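Local coordinates for protein pyruvate carboxylase n-terminal domain (Aquifex aeolicus, PDB 1ULZ) that serves as the biotin carboxylase subunit of a pyruvate carboxylase, a multidomain protein of the ATP-grasp superfamily, at residues A392-W395 and D396-V399; K250-Y253 and Y254-V258; G52-P55 and L56-Y59; Y59-K62 and Q63-I66. The protein carries 1 engineered substitution. All coordinates share one frame; numbering follows the deposited sequence.

Contact 1: A392-W395 and D396-V399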
# COMPACT_ATOMS: atom_id res chain seq x y z
N ALA A 392 -3.51 -3.39 9.14
CA ALA A 392 -4.46 -4.49 9.30
C ALA A 392 -5.57 -4.04 10.25
O ALA A 392 -5.39 -3.10 11.02
CB ALA A 392 -3.75 -5.73 9.87
N PRO A 393 -6.74 -4.71 10.20
CA PRO A 393 -7.90 -4.40 11.04
C PRO A 393 -7.68 -4.52 12.55
O PRO A 393 -8.28 -3.78 13.34
CB PRO A 393 -8.96 -5.38 10.55
CG PRO A 393 -8.57 -5.63 9.13
CD PRO A 393 -7.07 -5.77 9.23
N THR A 394 -6.84 -5.46 12.95
CA THR A 394 -6.56 -5.69 14.36
C THR A 394 -5.07 -5.76 14.65
O THR A 394 -4.26 -6.01 13.76
CB THR A 394 -7.19 -7.00 14.83
OG1 THR A 394 -6.60 -8.09 14.12
CG2 THR A 394 -8.69 -6.99 14.59
N TRP A 395 -4.73 -5.55 15.92
CA TRP A 395 -3.34 -5.58 16.35
C TRP A 395 -2.59 -6.86 15.97
O TRP A 395 -1.50 -6.80 15.42
CB TRP A 395 -3.24 -5.37 17.86
CG TRP A 395 -1.87 -5.59 18.39
CD1 TRP A 395 -1.44 -6.60 19.20
CD2 TRP A 395 -0.71 -4.78 18.12
NE1 TRP A 395 -0.10 -6.48 19.45
CE2 TRP A 395 0.37 -5.36 18.80
CE3 TRP A 395 -0.49 -3.62 17.37
CZ2 TRP A 395 1.66 -4.83 18.76
CZ3 TRP A 395 0.79 -3.09 17.33
CH2 TRP A 395 1.85 -3.69 18.02
N ASP A 396 -3.17 -8.02 16.27
CA ASP A 396 -2.47 -9.26 15.96
C ASP A 396 -2.27 -9.48 14.47
O ASP A 396 -1.23 -10.01 14.05
CB ASP A 396 -3.16 -10.48 16.58
CG ASP A 396 -2.28 -11.72 16.51
OD1 ASP A 396 -2.52 -12.59 15.63
OD2 ASP A 396 -1.34 -11.82 17.32
N GLU A 397 -3.25 -9.08 13.66
CA GLU A 397 -3.13 -9.24 12.21
C GLU A 397 -2.04 -8.33 11.66
O GLU A 397 -1.34 -8.70 10.72
CB GLU A 397 -4.45 -8.91 11.53
CG GLU A 397 -5.60 -9.77 11.98
CD GLU A 397 -6.86 -9.50 11.20
OE1 GLU A 397 -7.03 -10.08 10.12
OE2 GLU A 397 -7.67 -8.68 11.67
N ALA A 398 -1.90 -7.15 12.25
CA ALA A 398 -0.89 -6.19 11.82
C ALA A 398 0.49 -6.75 12.15
O ALA A 398 1.43 -6.61 11.37
CB ALA A 398 -1.11 -4.86 12.51
N VAL A 399 0.60 -7.38 13.32
CA VAL A 399 1.86 -7.97 13.74
C VAL A 399 2.27 -9.08 12.78
O VAL A 399 3.41 -9.14 12.32
CB VAL A 399 1.76 -8.55 15.17
CG1 VAL A 399 3.05 -9.25 15.55
CG2 VAL A 399 1.43 -7.44 16.16

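Contact 2: K250-Y253 and Y254-V258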
# COMPACT_ATOMS: atom_id res chain seq x y z
N LYS A 250 -10.12 9.13 25.70
CA LYS A 250 -8.87 9.73 26.14
C LYS A 250 -8.08 10.22 24.94
O LYS A 250 -7.34 11.20 25.03
CB LYS A 250 -8.05 8.74 26.96
CG LYS A 250 -8.58 8.54 28.38
CD LYS A 250 -7.63 7.66 29.17
CE LYS A 250 -6.18 8.16 29.01
NZ LYS A 250 -5.18 7.14 29.45
N ARG A 251 -8.24 9.53 23.82
CA ARG A 251 -7.55 9.92 22.59
C ARG A 251 -7.99 11.33 22.23
O ARG A 251 -7.17 12.18 21.91
CB ARG A 251 -7.90 8.96 21.44
CG ARG A 251 -7.38 9.42 20.08
CD ARG A 251 -7.34 8.27 19.07
NE ARG A 251 -6.46 7.21 19.54
CZ ARG A 251 -6.86 6.02 19.96
NH1 ARG A 251 -8.16 5.72 19.97
NH2 ARG A 251 -5.98 5.13 20.40
N GLU A 252 -9.30 11.57 22.29
CA GLU A 252 -9.83 12.89 21.97
C GLU A 252 -9.53 13.91 23.07
O GLU A 252 -9.25 15.08 22.78
CB GLU A 252 -11.34 12.82 21.71
CG GLU A 252 -11.67 12.11 20.40
CD GLU A 252 -10.89 12.68 19.22
OE1 GLU A 252 -10.53 11.90 18.31
OE2 GLU A 252 -10.64 13.91 19.19
N TYR A 253 -9.58 13.48 24.33
CA TYR A 253 -9.30 14.39 25.44
C TYR A 253 -7.92 15.03 25.25
O TYR A 253 -7.80 16.25 25.25
CB TYR A 253 -9.38 13.65 26.78
CG TYR A 253 -8.85 14.44 27.96
CD1 TYR A 253 -7.61 14.14 28.52
CD2 TYR A 253 -9.56 15.51 28.49
CE1 TYR A 253 -7.10 14.87 29.57
CE2 TYR A 253 -9.05 16.26 29.55
CZ TYR A 253 -7.82 15.94 30.08
OH TYR A 253 -7.27 16.68 31.10
N TYR A 254 -6.89 14.21 25.08
CA TYR A 254 -5.53 14.73 24.89
C TYR A 254 -5.41 15.40 23.52
O TYR A 254 -4.70 16.40 23.36
CB TYR A 254 -4.50 13.60 25.04
CG TYR A 254 -4.23 13.22 26.49
CD1 TYR A 254 -3.64 14.12 27.37
CD2 TYR A 254 -4.56 11.96 26.98
CE1 TYR A 254 -3.39 13.79 28.69
CE2 TYR A 254 -4.32 11.62 28.30
CZ TYR A 254 -3.74 12.54 29.15
OH TYR A 254 -3.49 12.22 30.47
N GLY A 255 -6.10 14.85 22.53
CA GLY A 255 -6.07 15.43 21.20
C GLY A 255 -6.53 16.88 21.21
O GLY A 255 -5.86 17.75 20.66
N ASN A 256 -7.67 17.15 21.84
CA ASN A 256 -8.18 18.53 21.90
C ASN A 256 -7.24 19.44 22.69
O ASN A 256 -7.09 20.62 22.37
CB ASN A 256 -9.58 18.56 22.52
CG ASN A 256 -10.65 18.02 21.58
OD1 ASN A 256 -10.72 18.41 20.41
ND2 ASN A 256 -11.49 17.13 22.09
N ILE A 257 -6.60 18.89 23.72
CA ILE A 257 -5.66 19.68 24.50
C ILE A 257 -4.51 20.07 23.58
O ILE A 257 -4.02 21.21 23.61
CB ILE A 257 -5.10 18.87 25.70
CG1 ILE A 257 -6.18 18.76 26.79
CG2 ILE A 257 -3.84 19.51 26.23
CD1 ILE A 257 -5.75 17.97 28.00
N VAL A 258 -4.10 19.13 22.74
CA VAL A 258 -3.03 19.34 21.77
C VAL A 258 -3.37 20.46 20.78
O VAL A 258 -2.60 21.41 20.61
CB VAL A 258 -2.73 18.04 20.99
CG1 VAL A 258 -1.83 18.33 19.80
CG2 VAL A 258 -2.08 17.02 21.91

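Contact 3: G52-P55 and L56-Y59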
# COMPACT_ATOMS: atom_id res chain seq x y z
N GLY A 52 27.62 22.12 -2.50
CA GLY A 52 28.30 21.86 -1.24
C GLY A 52 29.77 21.53 -1.41
O GLY A 52 30.20 21.11 -2.49
N THR A 53 30.54 21.72 -0.34
CA THR A 53 31.97 21.45 -0.35
C THR A 53 32.28 20.21 0.49
O THR A 53 33.42 19.77 0.56
CB THR A 53 32.78 22.66 0.16
OG1 THR A 53 32.17 23.18 1.35
CG2 THR A 53 32.83 23.74 -0.89
N ASP A 54 31.25 19.68 1.13
CA ASP A 54 31.35 18.46 1.92
C ASP A 54 29.93 17.90 2.08
O ASP A 54 28.96 18.64 1.96
CB ASP A 54 32.02 18.73 3.29
CG ASP A 54 31.15 19.51 4.25
OD1 ASP A 54 30.04 19.04 4.57
OD2 ASP A 54 31.58 20.60 4.69
N PRO A 55 29.80 16.59 2.32
CA PRO A 55 28.51 15.91 2.48
C PRO A 55 27.42 16.59 3.31
O PRO A 55 26.24 16.53 2.95
CB PRO A 55 28.90 14.55 3.04
CG PRO A 55 30.20 14.28 2.33
CD PRO A 55 30.91 15.63 2.47
N LEU A 56 27.80 17.23 4.41
CA LEU A 56 26.83 17.91 5.26
C LEU A 56 26.54 19.33 4.82
O LEU A 56 25.39 19.79 4.90
CB LEU A 56 27.31 17.92 6.72
CG LEU A 56 27.40 16.54 7.38
CD1 LEU A 56 27.86 16.69 8.83
CD2 LEU A 56 26.04 15.87 7.31
N ASP A 57 27.57 20.03 4.35
CA ASP A 57 27.42 21.41 3.89
C ASP A 57 26.43 21.51 2.74
O ASP A 57 25.83 22.57 2.52
CB ASP A 57 28.78 21.97 3.45
CG ASP A 57 28.66 23.32 2.76
OD1 ASP A 57 28.80 23.37 1.52
OD2 ASP A 57 28.41 24.32 3.46
N THR A 58 26.26 20.42 2.01
CA THR A 58 25.33 20.36 0.89
C THR A 58 23.92 20.73 1.35
O THR A 58 23.21 21.49 0.68
CB THR A 58 25.25 18.93 0.30
OG1 THR A 58 26.45 18.64 -0.44
CG2 THR A 58 24.04 18.80 -0.63
N TYR A 59 23.52 20.19 2.50
CA TYR A 59 22.18 20.43 3.03
C TYR A 59 22.09 21.44 4.17
O TYR A 59 20.99 21.76 4.62
CB TYR A 59 21.56 19.09 3.51
CG TYR A 59 21.61 17.99 2.47
CD1 TYR A 59 22.70 17.14 2.38
CD2 TYR A 59 20.60 17.86 1.52
CE1 TYR A 59 22.80 16.19 1.36
CE2 TYR A 59 20.69 16.92 0.51
CZ TYR A 59 21.79 16.09 0.43
OH TYR A 59 21.91 15.20 -0.61

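Contact 4: Y59-K62 and Q63-I66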
# COMPACT_ATOMS: atom_id res chain seq x y z
N TYR A 59 23.52 20.19 2.50
CA TYR A 59 22.18 20.43 3.03
C TYR A 59 22.09 21.44 4.17
O TYR A 59 20.99 21.76 4.62
CB TYR A 59 21.56 19.09 3.51
CG TYR A 59 21.61 17.99 2.47
CD1 TYR A 59 22.70 17.14 2.38
CD2 TYR A 59 20.60 17.86 1.52
CE1 TYR A 59 22.80 16.19 1.36
CE2 TYR A 59 20.69 16.92 0.51
CZ TYR A 59 21.79 16.09 0.43
OH TYR A 59 21.91 15.20 -0.61
N LEU A 60 23.22 21.96 4.63
CA LEU A 60 23.19 22.91 5.75
C LEU A 60 23.59 24.34 5.42
O LEU A 60 23.53 25.21 6.29
CB LEU A 60 24.07 22.40 6.90
CG LEU A 60 23.70 21.06 7.53
CD1 LEU A 60 24.70 20.73 8.63
CD2 LEU A 60 22.28 21.13 8.11
N ASN A 61 24.01 24.59 4.19
CA ASN A 61 24.40 25.93 3.82
C ASN A 61 23.16 26.74 3.46
O ASN A 61 22.68 26.69 2.33
CB ASN A 61 25.38 25.91 2.64
CG ASN A 61 26.09 27.24 2.47
OD1 ASN A 61 25.45 28.27 2.32
ND2 ASN A 61 27.42 27.21 2.49
N LYS A 62 22.66 27.47 4.44
CA LYS A 62 21.46 28.28 4.30
C LYS A 62 21.40 29.22 3.10
O LYS A 62 20.44 29.20 2.32
CB LYS A 62 21.22 29.07 5.59
CG LYS A 62 20.96 28.20 6.81
CD LYS A 62 20.54 29.04 8.02
CE LYS A 62 21.64 29.99 8.46
NZ LYS A 62 22.83 29.23 8.96
N GLN A 63 22.43 30.05 2.94
CA GLN A 63 22.44 31.02 1.85
C GLN A 63 22.58 30.41 0.45
O GLN A 63 21.93 30.86 -0.49
CB GLN A 63 23.55 32.05 2.07
CG GLN A 63 23.48 33.21 1.11
CD GLN A 63 22.15 33.93 1.20
OE1 GLN A 63 21.71 34.28 2.29
NE2 GLN A 63 21.51 34.15 0.06
N ARG A 64 23.42 29.40 0.31
CA ARG A 64 23.60 28.78 -1.00
C ARG A 64 22.28 28.17 -1.49
O ARG A 64 21.93 28.29 -2.67
CB ARG A 64 24.66 27.68 -0.94
CG ARG A 64 24.96 27.08 -2.30
CD ARG A 64 25.99 25.96 -2.24
NE ARG A 64 27.31 26.45 -1.88
CZ ARG A 64 27.99 26.03 -0.82
NH1 ARG A 64 29.20 26.52 -0.56
NH2 ARG A 64 27.45 25.12 -0.01
N ILE A 65 21.56 27.53 -0.57
CA ILE A 65 20.30 26.90 -0.91
C ILE A 65 19.24 27.93 -1.29
O ILE A 65 18.50 27.75 -2.25
CB ILE A 65 19.81 26.01 0.26
CG1 ILE A 65 20.71 24.77 0.35
CG2 ILE A 65 18.35 25.61 0.06
CD1 ILE A 65 20.53 23.95 1.60
N ILE A 66 19.18 29.02 -0.53
CA ILE A 66 18.23 30.09 -0.83
C ILE A 66 18.58 30.68 -2.20
O ILE A 66 17.70 30.88 -3.04
CB ILE A 66 18.27 31.20 0.26
CG1 ILE A 66 17.49 30.73 1.49
CG2 ILE A 66 17.70 32.50 -0.29
CD1 ILE A 66 17.48 31.71 2.64

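Contact 1: A392-W395 and D396-V399
Thr394 is the N-cap of helix 395-407, where the chain leaves strand 384-392 of the large antiparallel sheet and winds into the helix of the biotin carboxylase C-terminal region. Its carbonyl opens the first turn: Ala398 N donates to Thr394 O over 3.0 Å. The next bond runs from Val399 N to Trp395 O, also at 3.0 Å.

Outside the turn, Trp395 and Val399 meet at i, i+4 spacing. The indole CG stands anti to the backbone N (chi1 172°), which carries the ring forward along the helix, toward the next turn, where Val399 CG2 lies over one of its faces. CG2 is 3.8 Å from the centroid of the five-membered ring and 23° off its normal, a CH-pi contact, with Trp395 CE2 the closest ring atom to Val399 CG2 at 3.5 Å. The indole also meets the ring of Phe430, and its NE1 makes a weak hydrogen bond to Lys431 O. Ile334 of strand 332-339 touches Trp395, Ala398 and Val399, so this side of the turn rests against the sheet.

On the Thr394 side, the extended Glu397 side chain reaches back across Pro393 at about a right angle, bringing OE2 to 3.7 Å from Pro393 CB. Thr394 OG1 also faces this carboxylate, but its modelled place is doubtful. Beneath, the last strand residue packs tightly against the helix: Ala392 CB lies 3.3 Å from Ala398 N and 3.8 Å from Ala398 CB.

Contact 2: K250-Y253 and Y254-V258
Tyr253 and its neighbour Tyr254 bring their rings together, and the Tyr253 side chain is the one to follow. Tyr253 CB lies 3.1 Å from Tyr254 N, and CG, also beside that N, is anti to its own backbone N (chi1 169°), while Tyr254 takes the other common setting, CG beside its own N (chi1 -77°). The two rings therefore swing toward one another. From CG the ring passes its CD1 above the centre of the Tyr254 face; CE1 follows, 4.0 Å from Tyr254 CE1. This is a T-shaped pair, edge of Tyr253 to face of Tyr254, with centroids 5.1 Å apart and planes at 69°. Further out, Tyr253 CZ lies 3.6 Å from Ile257 CD1, and Tyr253 OH at the tip is 3.7 Å from the same methyl. Ile257, one turn on, thus sets CD1 over a face of the Tyr253 ring in a CH-pi contact.

All of this rides on helix 248-264 of the ATP-grasp domain. Its backbone ladder runs through the contact with Tyr254 N to Lys250 O at 3.0 Å and Asn256 N to Glu252 O at 2.8 Å. Gly255 N likewise bonds to Arg251 O.

Lys250 runs beside Tyr254, pointing the same way, and its CE meets Tyr254 CE2 at the ring edge, in plane, at 4.0 Å. Lys250 NZ bonds to Gly281 O in the loop before strand 283-289, and Tyr254 OH to Leu283 N at the start of that strand. Arg251 leaves the helix in another direction, to a salt bridge with Glu225 and a cation-pi contact with Phe329.

Contact 3: G52-P55 and L56-Y59
Gly52, with no side chain, brings its CA to 3.2 Å from Asp57 OD1 just after strand 47-50, at the start of a loop that folds back on the helix it leads into. At Thr53 the same oxygen is gripped from the backbone: Thr53 N donates to Asp57 OD1 over 3.0 Å, on the anti side of the carboxylate and 24° out of its plane. Thr53 OG1 lies 3.4 Å from Asp57 OD1, at best a weak bond.

Asp54 is the capping residue for helix 57-60, in this Rossmann-like N-terminal domain. Its CG sits between the backbone N and the carbonyl carbon (chi1 71°), which folds the carboxylate over the start of the helix. There Asp54 OD1 takes Asp57 N at 2.7 Å, met from above the carboxylate plane, and Leu56 N at 2.9 Å in a weak, bent bond. The Asp54 backbone joins in as well, with Thr58 N reaching Asp54 O over 3.2 Å. Pro55 then turns the chain into the helix. Pro55 O stands at the edge of the Tyr59 ring, 3.6 Å from Tyr59 CD1, and also accepts from Tyr381 OH, a residue of the C-terminal region.

Two carboxylates thus work in opposite directions along the chain, Asp54 forward onto the helix and Asp57 back onto the loop. Their OD2 atoms stay 5.0 Å apart, close enough for like charges to be felt. The salt bridge from Asp57 OD1 to Arg64 NH2, together with the backbone N-H groups around both acids, would probably offset that repulsion and favour the ionised form of each.

Contact 4: Y59-K62 and Q63-I66
Asn61 and Arg64 both hold CG anti to the backbone N, with chi1 of -165° in Asn61. That setting swings the amide over the start of helix 62-71, while a bend at chi3 of Arg64 (-68°) folds its guanidinium back toward the asparagine. Asn61 has just left helix 57-60 and serves as N-cap of the next one: Arg64 N donates to Asn61 OD1 over 3.1 Å, from above the carbonyl plane of the amide. The two side chains cross at about a right angle. Asn61 ND2 rests over one face of the guanidinium, whose plane is 50° from that of the amide, and approaches Arg64 NH2 to 3.3 Å. These are two donors and not a bond; Asp57 serves both, Arg64 NH2 through the salt bridge to its OD1 and Asn61 ND2 through a hydrogen bond to its OD2.

The backbone turn continues with Ile65 N to Asn61 O at 3.2 Å and Ile66 N to Lys62 O at 3.1 Å. Ile65 CD1 reaches back over the junction between the helices, to 3.8 Å from Tyr59 O.

Tyr59, Ile65 and Ile66 are the buried groups here. Tyr59 stacks on Phe83 and, like Ile65, touches Ile31 of strand 28-32 in the parallel sheet, while Ile66 packs on Phe90 and Met93 of helix 88-96.

From the N terminus, contact 3 comes first, closing the loop between strand 47-50 and helix 57-60. Contact 4 begins where it ends: the two share Tyr59, their centres are about 9 Å apart, and Gly52 CA also packs against the Arg64 guanidinium, so together they join two successive helices, 57-60 and 62-71, to strands 47-50 and 28-32 of the parallel sheet. Contact 2 follows within one helix of the ATP-grasp domain, and contact 1 closes the turn from strand 384-392 into helix 395-407. All are local, and none nests in or crosses another. Contacts 1 and 2, centres about 24 Å apart, lie on the opposite side of the chain's centre from contacts 3 and 4.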